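Local atomic coordinates of regulatory protein of LacI family (Chloroflexus aggregans, PDB entry 3BBL), a protein that is a LacI-family regulatory protein that probably controls transcription by binding DNA, with a periplasmic-binding-protein-like domain likely to sense a small effector. Residues A[5-10]-A[252-257]; A[40-45]-A[63-68]; A[111-116]-A[221-226]; A[119-124]-A[149-154]. All blocks are in the same frame, centred on the assembly; numbering follows the deposited sequence.

Contact 1 (A[5-10]-A[252-257]); sequences FMIGYS and ELLVAI
I7 in strand 6-9 meets L254 and V255, two successive residues of helix 243-258, and all three side chains are buried. The isoleucine and L254 reach toward each other tip to tip. I7 CG2 comes to 3.4 Å from L254 CD2, a close approach for two methyl groups, while the other branch of the isoleucine runs past the same leucine methyl with I7 CG1 4.1 Å from L254 CD2. On I7, chi1 of -62° sets CG2 anti to the backbone N and CG1 beside it; with chi2 of 160° the CG1 arm is extended and carries CD1 on toward the next helix residue. There the approach changes, for I7 and V255 cross at about a right angle and touch only through I7 CD1 and V255 CG2, 4.1 Å apart. The backbones stay well separated, I7 CA lying 8.5 Å from L254 CA, so branched side chains bridge the gap between strand and helix. This is the packing of a helix on a parallel sheet, as in the N-terminal subdomain of the type I periplasmic-binding-protein fold; strand 6-9 lies between strands 40-43 and 67-70. L254 has CG anti to its backbone N (chi1 -179°), which carries its CD2 methyl toward the strand. It also packs on V69 of the adjacent strand 67-70, shared with I7, and on V91 of strand 90-93 beyond it. A beta-branched isoleucine suits the strand, and its two unequal arms let it serve two helix residues at once. M6, the residue before it, packs instead on M6 of the second subunit.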
loop_
_atom_site.group_PDB
_atom_site.type_symbol
_atom_site.label_atom_id
_atom_site.label_comp_id
_atom_site.label_asym_id
_atom_site.label_seq_id
_atom_site.Cartn_x
_atom_site.Cartn_y
_atom_site.Cartn_z
ATOM N N PHE A 5 -27.450 -3.932 -8.581
ATOM C CA PHE A 5 -26.168 -4.203 -9.223
ATOM C C PHE A 5 -25.008 -3.536 -8.484
ATOM O O PHE A 5 -24.037 -3.083 -9.089
ATOM C CB PHE A 5 -26.209 -3.749 -10.684
ATOM C CG PHE A 5 -27.039 -4.638 -11.562
ATOM C CD1 PHE A 5 -26.618 -5.932 -11.860
ATOM C CD2 PHE A 5 -28.262 -4.201 -12.062
ATOM C CE1 PHE A 5 -27.406 -6.783 -12.647
ATOM C CE2 PHE A 5 -29.059 -5.043 -12.849
ATOM C CZ PHE A 5 -28.631 -6.334 -13.141
HETATM N N MSE A 6 -25.120 -3.481 -7.164
HETATM C CA MSE A 6 -24.077 -2.893 -6.345
HETATM C C MSE A 6 -23.766 -3.732 -5.111
HETATM O O MSE A 6 -24.668 -4.212 -4.420
HETATM C CB MSE A 6 -24.464 -1.472 -5.967
HETATM C CG MSE A 6 -24.347 -0.581 -7.166
HETATM SE SE MSE A 6 -24.653 1.266 -6.728
HETATM C CE MSE A 6 -22.938 1.624 -5.988
ATOM N N ILE A 7 -22.474 -3.925 -4.865
ATOM C CA ILE A 7 -22.009 -4.713 -3.729
ATOM C C ILE A 7 -21.322 -3.785 -2.740
ATOM O O ILE A 7 -20.374 -3.080 -3.085
ATOM C CB ILE A 7 -21.018 -5.807 -4.197
ATOM C CG1 ILE A 7 -21.734 -6.766 -5.150
ATOM C CG2 ILE A 7 -20.452 -6.563 -2.998
ATOM C CD1 ILE A 7 -20.810 -7.570 -6.036
ATOM N N GLY A 8 -21.819 -3.773 -1.511
ATOM C CA GLY A 8 -21.235 -2.917 -0.500
ATOM C C GLY A 8 -19.980 -3.504 0.113
ATOM O O GLY A 8 -19.912 -4.704 0.395
ATOM N N TYR A 9 -18.979 -2.654 0.310
ATOM C CA TYR A 9 -17.725 -3.086 0.908
ATOM C C TYR A 9 -17.157 -2.002 1.814
ATOM O O TYR A 9 -17.383 -0.815 1.601
ATOM C CB TYR A 9 -16.691 -3.440 -0.176
ATOM C CG TYR A 9 -15.374 -3.927 0.397
ATOM C CD1 TYR A 9 -15.331 -5.044 1.228
ATOM C CD2 TYR A 9 -14.184 -3.232 0.166
ATOM C CE1 TYR A 9 -14.149 -5.456 1.824
ATOM C CE2 TYR A 9 -12.989 -3.636 0.760
ATOM C CZ TYR A 9 -12.978 -4.747 1.595
ATOM O OH TYR A 9 -11.816 -5.134 2.237
ATOM N N SER A 10 -16.428 -2.425 2.837
ATOM C CA SER A 10 -15.802 -1.499 3.766
ATOM C C SER A 10 -14.540 -2.159 4.307
ATOM O O SER A 10 -14.454 -3.381 4.384
ATOM C CB SER A 10 -16.747 -1.157 4.925
ATOM O OG SER A 10 -16.972 -2.281 5.748
ATOM N N GLU A 252 -17.524 -13.127 -7.368
ATOM C CA GLU A 252 -18.064 -14.245 -8.117
ATOM C C GLU A 252 -19.055 -15.084 -7.320
ATOM O O GLU A 252 -20.066 -15.532 -7.849
ATOM C CB GLU A 252 -16.904 -15.110 -8.578
ATOM C CG GLU A 252 -17.235 -16.144 -9.607
ATOM C CD GLU A 252 -15.982 -16.781 -10.162
ATOM O OE1 GLU A 252 -15.143 -16.049 -10.736
ATOM O OE2 GLU A 252 -15.831 -18.011 -10.014
ATOM N N LEU A 253 -18.764 -15.293 -6.043
ATOM C CA LEU A 253 -19.631 -16.092 -5.187
ATOM C C LEU A 253 -20.855 -15.309 -4.730
ATOM O O LEU A 253 -21.952 -15.852 -4.649
ATOM C CB LEU A 253 -18.845 -16.586 -3.968
ATOM C CG LEU A 253 -19.596 -17.421 -2.928
ATOM C CD1 LEU A 253 -20.197 -18.648 -3.590
ATOM C CD2 LEU A 253 -18.636 -17.835 -1.817
ATOM N N LEU A 254 -20.664 -14.030 -4.429
ATOM C CA LEU A 254 -21.761 -13.192 -3.972
ATOM C C LEU A 254 -22.744 -12.903 -5.101
ATOM O O LEU A 254 -23.954 -12.879 -4.888
ATOM C CB LEU A 254 -21.227 -11.876 -3.402
ATOM C CG LEU A 254 -22.295 -10.928 -2.857
ATOM C CD1 LEU A 254 -23.095 -11.632 -1.764
ATOM C CD2 LEU A 254 -21.639 -9.672 -2.313
ATOM N N VAL A 255 -22.225 -12.687 -6.304
ATOM C CA VAL A 255 -23.084 -12.414 -7.449
ATOM C C VAL A 255 -23.985 -13.619 -7.713
ATOM O O VAL A 255 -25.151 -13.463 -8.066
ATOM C CB VAL A 255 -22.257 -12.096 -8.723
ATOM C CG1 VAL A 255 -23.168 -12.045 -9.939
ATOM C CG2 VAL A 255 -21.539 -10.761 -8.560
ATOM N N ALA A 256 -23.441 -14.819 -7.534
ATOM C CA ALA A 256 -24.215 -16.034 -7.742
ATOM C C ALA A 256 -25.311 -16.142 -6.683
ATOM O O ALA A 256 -26.438 -16.522 -6.986
ATOM C CB ALA A 256 -23.305 -17.253 -7.682
ATOM N N ILE A 257 -24.979 -15.798 -5.443
ATOM C CA ILE A 257 -25.946 -15.863 -4.352
ATOM C C ILE A 257 -27.036 -14.821 -4.550
ATOM O O ILE A 257 -28.223 -15.097 -4.363
ATOM C CB ILE A 257 -25.271 -15.614 -2.990
ATOM C CG1 ILE A 257 -24.241 -16.709 -2.716
ATOM C CG2 ILE A 257 -26.316 -15.586 -1.885
ATOM C CD1 ILE A 257 -23.450 -16.500 -1.438
#

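Contact 2 (A[40-45]-A[63-68]); sequences FVLPFP and GNVDGF. With EDO (1,2-ethanediol), chain B.
L42, in strand 40-43, and V65, in the turn that leads into strand 67-70, make the nearest backbone approach, with L42 CA 7.7 Å from V65 CA. The two segments exchange no hydrogen bonds, because strand 6-9 runs between them in the sheet and pairs with both. G63 ends helix 54-61 with positive phi (67°), a conformation that glycine accepts easily, and turns the chain toward the strand. Strand 40-43, helix 54-61 and strand 67-70 thus form a beta-alpha-beta crossover of the N-terminal Rossmann-like subdomain. Within it, L42 and V65 cross at about a right angle, L42 CD2 lying 3.8 Å from V65 CG1. The same leucine methyl passes N64 O at 4.3 Å, and L42 also packs on M6 of the second subunit. Farther along, F44 and F68 meet obliquely, their planes at 79°. F44 CE2 stands near the ring plane of F68, at its edge, 3.8 Å from F68 CD1. F44 gets there with CG between its backbone N and carbonyl carbon (chi1 61°). Both rings also meet Y56 of helix 54-61, and their flat shapes pack against that helix, where F44 also touches I55 and L59. Beyond them, ethanediol O2 lies 3.1 Å from F44 O.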
loop_
_atom_site.group_PDB
_atom_site.type_symbol
_atom_site.label_atom_id
_atom_site.label_comp_id
_atom_site.label_asym_id
_atom_site.label_seq_id
_atom_site.Cartn_x
_atom_site.Cartn_y
_atom_site.Cartn_z
ATOM N N PHE A 40 -21.144 -2.968 -9.528
ATOM C CA PHE A 40 -20.244 -1.946 -9.010
ATOM C C PHE A 40 -20.054 -2.250 -7.537
ATOM O O PHE A 40 -20.940 -2.818 -6.892
ATOM C CB PHE A 40 -20.832 -0.531 -9.119
ATOM C CG PHE A 40 -20.912 0.004 -10.521
ATOM C CD1 PHE A 40 -21.990 -0.308 -11.340
ATOM C CD2 PHE A 40 -19.918 0.840 -11.014
ATOM C CE1 PHE A 40 -22.080 0.206 -12.630
ATOM C CE2 PHE A 40 -19.997 1.359 -12.304
ATOM C CZ PHE A 40 -21.081 1.041 -13.113
ATOM N N VAL A 41 -18.890 -1.886 -7.010
ATOM C CA VAL A 41 -18.612 -2.074 -5.598
ATOM C C VAL A 41 -18.891 -0.717 -4.974
ATOM O O VAL A 41 -18.420 0.306 -5.461
ATOM C CB VAL A 41 -17.139 -2.449 -5.337
ATOM C CG1 VAL A 41 -16.879 -2.503 -3.833
ATOM C CG2 VAL A 41 -16.817 -3.793 -5.985
ATOM N N LEU A 42 -19.675 -0.705 -3.907
ATOM C CA LEU A 42 -19.994 0.538 -3.246
ATOM C C LEU A 42 -19.336 0.620 -1.877
ATOM O O LEU A 42 -19.778 -0.025 -0.927
ATOM C CB LEU A 42 -21.504 0.676 -3.092
ATOM C CG LEU A 42 -21.976 1.974 -2.441
ATOM C CD1 LEU A 42 -21.643 3.146 -3.348
ATOM C CD2 LEU A 42 -23.472 1.905 -2.172
ATOM N N PRO A 43 -18.258 1.407 -1.764
ATOM C CA PRO A 43 -17.560 1.560 -0.487
ATOM C C PRO A 43 -18.386 2.409 0.468
ATOM O O PRO A 43 -19.044 3.354 0.051
ATOM C CB PRO A 43 -16.271 2.278 -0.875
ATOM C CG PRO A 43 -16.087 1.919 -2.308
ATOM C CD PRO A 43 -17.478 2.003 -2.858
ATOM N N PHE A 44 -18.360 2.058 1.743
ATOM C CA PHE A 44 -19.064 2.821 2.758
ATOM C C PHE A 44 -18.130 2.883 3.964
ATOM O O PHE A 44 -17.284 2.010 4.142
ATOM C CB PHE A 44 -20.420 2.173 3.107
ATOM C CG PHE A 44 -20.328 0.781 3.653
ATOM C CD1 PHE A 44 -20.147 0.563 5.011
ATOM C CD2 PHE A 44 -20.465 -0.317 2.809
ATOM C CE1 PHE A 44 -20.109 -0.734 5.531
ATOM C CE2 PHE A 44 -20.426 -1.620 3.313
ATOM C CZ PHE A 44 -20.250 -1.828 4.680
ATOM N N PRO A 45 -18.252 3.932 4.790
ATOM C CA PRO A 45 -17.397 4.086 5.969
ATOM C C PRO A 45 -17.411 2.873 6.887
ATOM O O PRO A 45 -18.465 2.325 7.200
ATOM C CB PRO A 45 -17.960 5.337 6.635
ATOM C CG PRO A 45 -18.416 6.143 5.454
ATOM C CD PRO A 45 -19.139 5.097 4.637
ATOM N N GLY A 63 -32.050 -0.097 -0.322
ATOM C CA GLY A 63 -32.022 -0.812 -1.586
ATOM C C GLY A 63 -30.828 -0.456 -2.457
ATOM O O GLY A 63 -30.790 -0.799 -3.637
ATOM N N ASN A 64 -29.845 0.224 -1.879
ATOM C CA ASN A 64 -28.660 0.629 -2.626
ATOM C C ASN A 64 -27.676 -0.497 -2.966
ATOM O O ASN A 64 -26.812 -0.322 -3.823
ATOM C CB ASN A 64 -27.921 1.745 -1.874
ATOM C CG ASN A 64 -28.694 3.064 -1.868
ATOM O OD1 ASN A 64 -29.775 3.169 -2.457
ATOM N ND2 ASN A 64 -28.136 4.076 -1.203
ATOM N N VAL A 65 -27.801 -1.644 -2.303
ATOM C CA VAL A 65 -26.917 -2.776 -2.568
ATOM C C VAL A 65 -27.677 -4.086 -2.500
ATOM O O VAL A 65 -28.683 -4.185 -1.813
ATOM C CB VAL A 65 -25.758 -2.849 -1.550
ATOM C CG1 VAL A 65 -24.937 -1.575 -1.604
ATOM C CG2 VAL A 65 -26.304 -3.068 -0.154
ATOM N N ASP A 66 -27.186 -5.092 -3.212
ATOM C CA ASP A 66 -27.829 -6.396 -3.222
ATOM C C ASP A 66 -27.080 -7.359 -2.314
ATOM O O ASP A 66 -27.563 -8.447 -2.016
ATOM C CB ASP A 66 -27.855 -6.962 -4.645
ATOM C CG ASP A 66 -28.332 -5.950 -5.660
ATOM O OD1 ASP A 66 -29.317 -5.237 -5.376
ATOM O OD2 ASP A 66 -27.724 -5.867 -6.743
ATOM N N GLY A 67 -25.895 -6.953 -1.875
ATOM C CA GLY A 67 -25.091 -7.806 -1.018
ATOM C C GLY A 67 -23.854 -7.105 -0.489
ATOM O O GLY A 67 -23.521 -5.989 -0.905
ATOM N N PHE A 68 -23.169 -7.767 0.435
ATOM C CA PHE A 68 -21.968 -7.222 1.049
ATOM C C PHE A 68 -20.805 -8.199 1.015
ATOM O O PHE A 68 -20.983 -9.414 0.931
ATOM C CB PHE A 68 -22.213 -6.911 2.523
ATOM C CG PHE A 68 -23.204 -5.824 2.774
ATOM C CD1 PHE A 68 -22.836 -4.489 2.655
ATOM C CD2 PHE A 68 -24.494 -6.134 3.194
ATOM C CE1 PHE A 68 -23.734 -3.474 2.959
ATOM C CE2 PHE A 68 -25.402 -5.133 3.500
ATOM C CZ PHE A 68 -25.024 -3.796 3.383
HETATM C C1 EDO B . -13.582 3.949 4.985
HETATM O O1 EDO B . -13.819 3.628 6.351
HETATM C C2 EDO B . -13.579 2.668 4.137
HETATM O O2 EDO B . -14.260 1.597 4.805
#

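Contact 3 (A[111-116]-A[221-226]); sequences AGTRQA and IGFDDA
Apolar packing joins A116 to I221 and T113 to F223 as helix 109-123 lies along strand 219-223, in the opposite direction. The short segments run almost exactly antiparallel, at 172°, with their axes 10.0 Å apart, the usual spacing of a helix on a sheet; here small helix residues face larger strand residues. At one end, A116 CB rests 3.9 Å from I221 CG2, and the isoleucine's other arm brings I221 CD1 to 3.9 Å from A116 O. At the other end, T113 and F223 cross at about a right angle: T113 CG2 approaches the aromatic ring obliquely, 3.8 Å from F223 CE1. The same ring carbon lies 4.3 Å from G112 C, and the bare backbone of this glycine lets the phenyl group come close to the helix.

The polar contacts turn elsewhere. The threonine has chi1 of 52°, with OG1 between its backbone N and carbonyl carbon and the methyl left to the phenylalanine. Its hydroxyl has R143 O of helix 138-153 as main partner, with T110 O a second acceptor for the same proton. Just past the strand, D225 forms salt bridges with R240 and R277, which probably fix the loop.

A helix running antiparallel to a strand of a largely parallel sheet is the usual alpha/beta layering, here in the C-terminal Rossmann-like subdomain. The IGFDD sequence, whose loop in relatives borders the effector cleft between the subdomains, probably occupies the same place here.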
loop_
_atom_site.group_PDB
_atom_site.type_symbol
_atom_site.label_atom_id
_atom_site.label_comp_id
_atom_site.label_asym_id
_atom_site.label_seq_id
_atom_site.Cartn_x
_atom_site.Cartn_y
_atom_site.Cartn_z
ATOM N N ALA A 111 -1.628 -23.473 6.392
ATOM C CA ALA A 111 -0.789 -24.092 5.374
ATOM C C ALA A 111 0.410 -23.203 5.026
ATOM O O ALA A 111 1.487 -23.699 4.687
ATOM C CB ALA A 111 -1.609 -24.377 4.127
ATOM N N GLY A 112 0.210 -21.890 5.117
ATOM C CA GLY A 112 1.272 -20.950 4.811
ATOM C C GLY A 112 2.451 -21.064 5.752
ATOM O O GLY A 112 3.582 -21.229 5.314
ATOM N N THR A 113 2.191 -20.971 7.050
ATOM C CA THR A 113 3.245 -21.067 8.048
ATOM C C THR A 113 3.825 -22.480 8.109
ATOM O O THR A 113 5.024 -22.651 8.280
ATOM C CB THR A 113 2.722 -20.678 9.428
ATOM O OG1 THR A 113 1.546 -21.441 9.720
ATOM C CG2 THR A 113 2.364 -19.218 9.464
ATOM N N ARG A 114 2.982 -23.498 7.962
ATOM C CA ARG A 114 3.484 -24.866 8.001
ATOM C C ARG A 114 4.562 -25.036 6.931
ATOM O O ARG A 114 5.655 -25.558 7.192
ATOM C CB ARG A 114 2.348 -25.866 7.761
ATOM C CG ARG A 114 2.808 -27.323 7.750
ATOM C CD ARG A 114 1.631 -28.287 7.710
ATOM N NE ARG A 114 0.812 -28.094 6.516
ATOM C CZ ARG A 114 -0.491 -27.808 6.522
ATOM N NH1 ARG A 114 -1.163 -27.678 7.670
ATOM N NH2 ARG A 114 -1.122 -27.625 5.369
ATOM N N GLN A 115 4.252 -24.566 5.731
ATOM C CA GLN A 115 5.171 -24.664 4.611
ATOM C C GLN A 115 6.461 -23.895 4.905
ATOM O O GLN A 115 7.559 -24.377 4.631
ATOM C CB GLN A 115 4.497 -24.097 3.372
ATOM C CG GLN A 115 5.060 -24.574 2.060
ATOM C CD GLN A 115 4.366 -23.916 0.887
ATOM O OE1 GLN A 115 3.144 -23.725 0.907
ATOM N NE2 GLN A 115 5.133 -23.569 -0.145
ATOM N N ALA A 116 6.326 -22.704 5.469
ATOM C CA ALA A 116 7.492 -21.899 5.794
ATOM C C ALA A 116 8.363 -22.652 6.791
ATOM O O ALA A 116 9.571 -22.769 6.599
ATOM C CB ALA A 116 7.064 -20.544 6.375
ATOM N N ILE A 221 11.545 -15.451 8.063
ATOM C CA ILE A 221 10.503 -15.583 7.052
ATOM C C ILE A 221 9.302 -14.812 7.567
ATOM O O ILE A 221 8.864 -15.020 8.696
ATOM C CB ILE A 221 10.101 -17.055 6.795
ATOM C CG1 ILE A 221 11.277 -17.823 6.198
ATOM C CG2 ILE A 221 8.927 -17.110 5.825
ATOM C CD1 ILE A 221 10.936 -19.240 5.780
ATOM N N GLY A 222 8.794 -13.898 6.745
ATOM C CA GLY A 222 7.648 -13.099 7.142
ATOM C C GLY A 222 6.349 -13.615 6.564
ATOM O O GLY A 222 6.268 -14.752 6.088
ATOM N N PHE A 223 5.322 -12.770 6.618
ATOM C CA PHE A 223 4.002 -13.117 6.099
ATOM C C PHE A 223 3.327 -11.890 5.510
ATOM O O PHE A 223 3.307 -10.830 6.146
ATOM C CB PHE A 223 3.139 -13.714 7.220
ATOM C CG PHE A 223 2.107 -14.709 6.744
ATOM C CD1 PHE A 223 2.274 -16.069 6.992
ATOM C CD2 PHE A 223 0.961 -14.287 6.064
ATOM C CE1 PHE A 223 1.313 -17.001 6.578
ATOM C CE2 PHE A 223 -0.004 -15.209 5.646
ATOM C CZ PHE A 223 0.173 -16.568 5.904
ATOM N N ASP A 224 2.799 -12.099 4.299
ATOM C CA ASP A 224 2.068 -11.185 3.394
ATOM C C ASP A 224 2.881 -10.556 2.284
ATOM O O ASP A 224 2.369 -9.729 1.547
ATOM C CB ASP A 224 1.238 -10.041 4.051
ATOM C CG ASP A 224 1.020 -10.199 5.517
ATOM O OD1 ASP A 224 1.252 -9.175 6.185
ATOM O OD2 ASP A 224 0.627 -11.281 6.002
ATOM N N ASP A 225 4.143 -10.938 2.164
ATOM C CA ASP A 225 4.994 -10.453 1.086
ATOM C C ASP A 225 4.642 -9.038 0.623
ATOM O O ASP A 225 4.355 -8.799 -0.541
ATOM C CB ASP A 225 4.876 -11.444 -0.071
ATOM C CG ASP A 225 5.858 -11.179 -1.177
ATOM O OD1 ASP A 225 6.912 -10.588 -0.891
ATOM O OD2 ASP A 225 5.586 -11.577 -2.329
ATOM N N ALA A 226 4.640 -8.107 1.562
ATOM C CA ALA A 226 4.325 -6.721 1.272
ATOM C C ALA A 226 5.254 -6.178 0.203
ATOM O O ALA A 226 6.403 -6.609 0.080
ATOM C CB ALA A 226 4.444 -5.890 2.522
#

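Contact 4 (A[119-124]-A[149-154]); sequences YLIGRG and EAMQTA
I121 carries this contact with the end of its longer arm, which reaches from helix 109-123 to the last turn of helix 138-153. Its CD1 sits 3.5 Å from A154 CB, a close fit that the small alanine methyl permits. The same CD1 passes A150 O at 3.8 Å and SE of the selenomethionine M151 at a looser 4.4 Å. The short branch adds I121 CG2 to A154 CB, 4.1 Å. With chi1 of -67° and chi2 of 174°, CG1 lies beside the backbone N and the arm is extended, which carries CD1 across to the partner helix.

These two helices flank strand 128-132 in the sequence and belong to the alpha/beta C-terminal subdomain of the periplasmic-binding-protein-like fold. I128 of that strand touches both I121 and M151, and V117, one turn before I121, packs on A150 and M151.

Farther out, each helix end is held by bonds within its own last turn. G124 closes helix 109-123 in a Schellman motif, its positive phi being natural for glycine, and G124 N bonds to I121 O at 2.9 Å. In the partner helix, E149 O accepts from T153 OG1 at 2.9 Å and from T153 N, the two donors coming from opposite faces of the carbonyl plane. The hydroxyl donor is tilted 35° from that plane. The salt bridge from E149 to R114 joins the two helices, while Q145 of E149's own helix holds its other carboxylate oxygen.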
loop_
_atom_site.group_PDB
_atom_site.type_symbol
_atom_site.label_atom_id
_atom_site.label_comp_id
_atom_site.label_asym_id
_atom_site.label_seq_id
_atom_site.Cartn_x
_atom_site.Cartn_y
_atom_site.Cartn_z
ATOM N N TYR A 119 10.172 -25.619 5.376
ATOM C CA TYR A 119 11.309 -25.164 4.594
ATOM C C TYR A 119 12.517 -24.929 5.505
ATOM O O TYR A 119 13.626 -25.361 5.203
ATOM C CB TYR A 119 10.970 -23.875 3.845
ATOM C CG TYR A 119 12.130 -23.379 3.016
ATOM C CD1 TYR A 119 12.387 -23.907 1.755
ATOM C CD2 TYR A 119 13.018 -22.439 3.528
ATOM C CE1 TYR A 119 13.508 -23.514 1.026
ATOM C CE2 TYR A 119 14.141 -22.041 2.812
ATOM C CZ TYR A 119 14.381 -22.581 1.564
ATOM O OH TYR A 119 15.508 -22.185 0.874
ATOM N N LEU A 120 12.300 -24.239 6.621
ATOM C CA LEU A 120 13.388 -23.982 7.550
ATOM C C LEU A 120 13.944 -25.309 8.087
ATOM O O LEU A 120 15.148 -25.503 8.143
ATOM C CB LEU A 120 12.907 -23.078 8.686
ATOM C CG LEU A 120 12.578 -21.652 8.233
ATOM C CD1 LEU A 120 11.856 -20.917 9.350
ATOM C CD2 LEU A 120 13.862 -20.919 7.834
ATOM N N ILE A 121 13.063 -26.232 8.451
ATOM C CA ILE A 121 13.510 -27.527 8.953
ATOM C C ILE A 121 14.322 -28.252 7.875
ATOM O O ILE A 121 15.286 -28.955 8.182
ATOM C CB ILE A 121 12.300 -28.395 9.366
ATOM C CG1 ILE A 121 11.615 -27.762 10.573
ATOM C CG2 ILE A 121 12.736 -29.813 9.653
ATOM C CD1 ILE A 121 10.345 -28.452 10.980
ATOM N N GLY A 122 13.926 -28.057 6.616
ATOM C CA GLY A 122 14.618 -28.678 5.501
ATOM C C GLY A 122 16.023 -28.139 5.308
ATOM O O GLY A 122 16.847 -28.754 4.634
ATOM N N ARG A 123 16.306 -26.980 5.885
ATOM C CA ARG A 123 17.632 -26.409 5.770
ATOM C C ARG A 123 18.463 -26.901 6.954
ATOM O O ARG A 123 19.678 -26.712 6.988
ATOM C CB ARG A 123 17.573 -24.871 5.769
ATOM C CG ARG A 123 16.748 -24.230 4.636
ATOM C CD ARG A 123 16.909 -24.970 3.314
ATOM N NE ARG A 123 18.315 -25.149 2.990
ATOM C CZ ARG A 123 18.810 -26.203 2.349
ATOM N NH1 ARG A 123 18.013 -27.188 1.951
ATOM N NH2 ARG A 123 20.110 -26.272 2.118
ATOM N N GLY A 124 17.798 -27.536 7.920
ATOM C CA GLY A 124 18.494 -28.041 9.093
ATOM C C GLY A 124 18.222 -27.262 10.374
ATOM O O GLY A 124 18.776 -27.586 11.422
ATOM N N GLU A 149 2.081 -27.390 14.018
ATOM C CA GLU A 149 1.984 -28.630 13.255
ATOM C C GLU A 149 3.308 -29.054 12.639
ATOM O O GLU A 149 3.690 -30.218 12.717
ATOM C CB GLU A 149 0.933 -28.498 12.149
ATOM C CG GLU A 149 -0.465 -28.863 12.580
ATOM C CD GLU A 149 -1.522 -28.456 11.559
ATOM O OE1 GLU A 149 -1.295 -28.663 10.341
ATOM O OE2 GLU A 149 -2.579 -27.933 11.983
ATOM N N ALA A 150 4.005 -28.113 12.015
ATOM C CA ALA A 150 5.277 -28.440 11.397
ATOM C C ALA A 150 6.309 -28.853 12.446
ATOM O O ALA A 150 7.036 -29.826 12.253
ATOM C CB ALA A 150 5.792 -27.255 10.586
HETATM N N MSE A 151 6.366 -28.123 13.556
HETATM C CA MSE A 151 7.329 -28.433 14.609
HETATM C C MSE A 151 7.006 -29.812 15.208
HETATM O O MSE A 151 7.895 -30.640 15.400
HETATM C CB MSE A 151 7.316 -27.345 15.704
HETATM C CG MSE A 151 7.708 -25.959 15.247
HETATM SE SE MSE A 151 9.579 -25.931 14.495
HETATM C CE MSE A 151 10.462 -25.672 16.250
ATOM N N GLN A 152 5.729 -30.058 15.477
ATOM C CA GLN A 152 5.273 -31.329 16.025
ATOM C C GLN A 152 5.619 -32.482 15.081
ATOM O O GLN A 152 6.140 -33.508 15.497
ATOM C CB GLN A 152 3.759 -31.274 16.247
ATOM C CG GLN A 152 3.122 -32.603 16.595
ATOM C CD GLN A 152 3.364 -33.009 18.030
ATOM O OE1 GLN A 152 2.941 -32.314 18.957
ATOM N NE2 GLN A 152 4.047 -34.141 18.226
ATOM N N THR A 153 5.321 -32.309 13.800
ATOM C CA THR A 153 5.610 -33.340 12.812
ATOM C C THR A 153 7.101 -33.667 12.732
ATOM O O THR A 153 7.475 -34.828 12.581
ATOM C CB THR A 153 5.106 -32.914 11.415
ATOM O OG1 THR A 153 3.675 -32.868 11.429
ATOM C CG2 THR A 153 5.572 -33.880 10.345
ATOM N N ALA A 154 7.960 -32.656 12.830
ATOM C CA ALA A 154 9.400 -32.903 12.762
ATOM C C ALA A 154 9.927 -33.323 14.123
ATOM O O ALA A 154 11.102 -33.629 14.279
ATOM C CB ALA A 154 10.129 -31.659 12.278
#

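How the contacts relate
The four contacts form two pairs in an elongated two-subdomain chain, contacts 1 and 2 toward one end, contact 3 near the middle and contact 4 on the far side. Contacts 1 and 2, centred 8 Å apart, share the sheet region of strands 6-9, 40-43 and 67-70 and touch through backbone pairing; the second subunit also packs here. Contacts 3 and 4, centred 14 Å apart, both use helix 109-123 and touch through the R114-E149 pair. Between the pairs the centres lie 29 to 44 Å apart. Along the chain, contact 2 closes before contact 3 opens, contact 4 is nested within contact 3, and contact 1 encloses them all: helix 243-258 returns to the N-terminal subdomain, consistent with this family's repeated crossings.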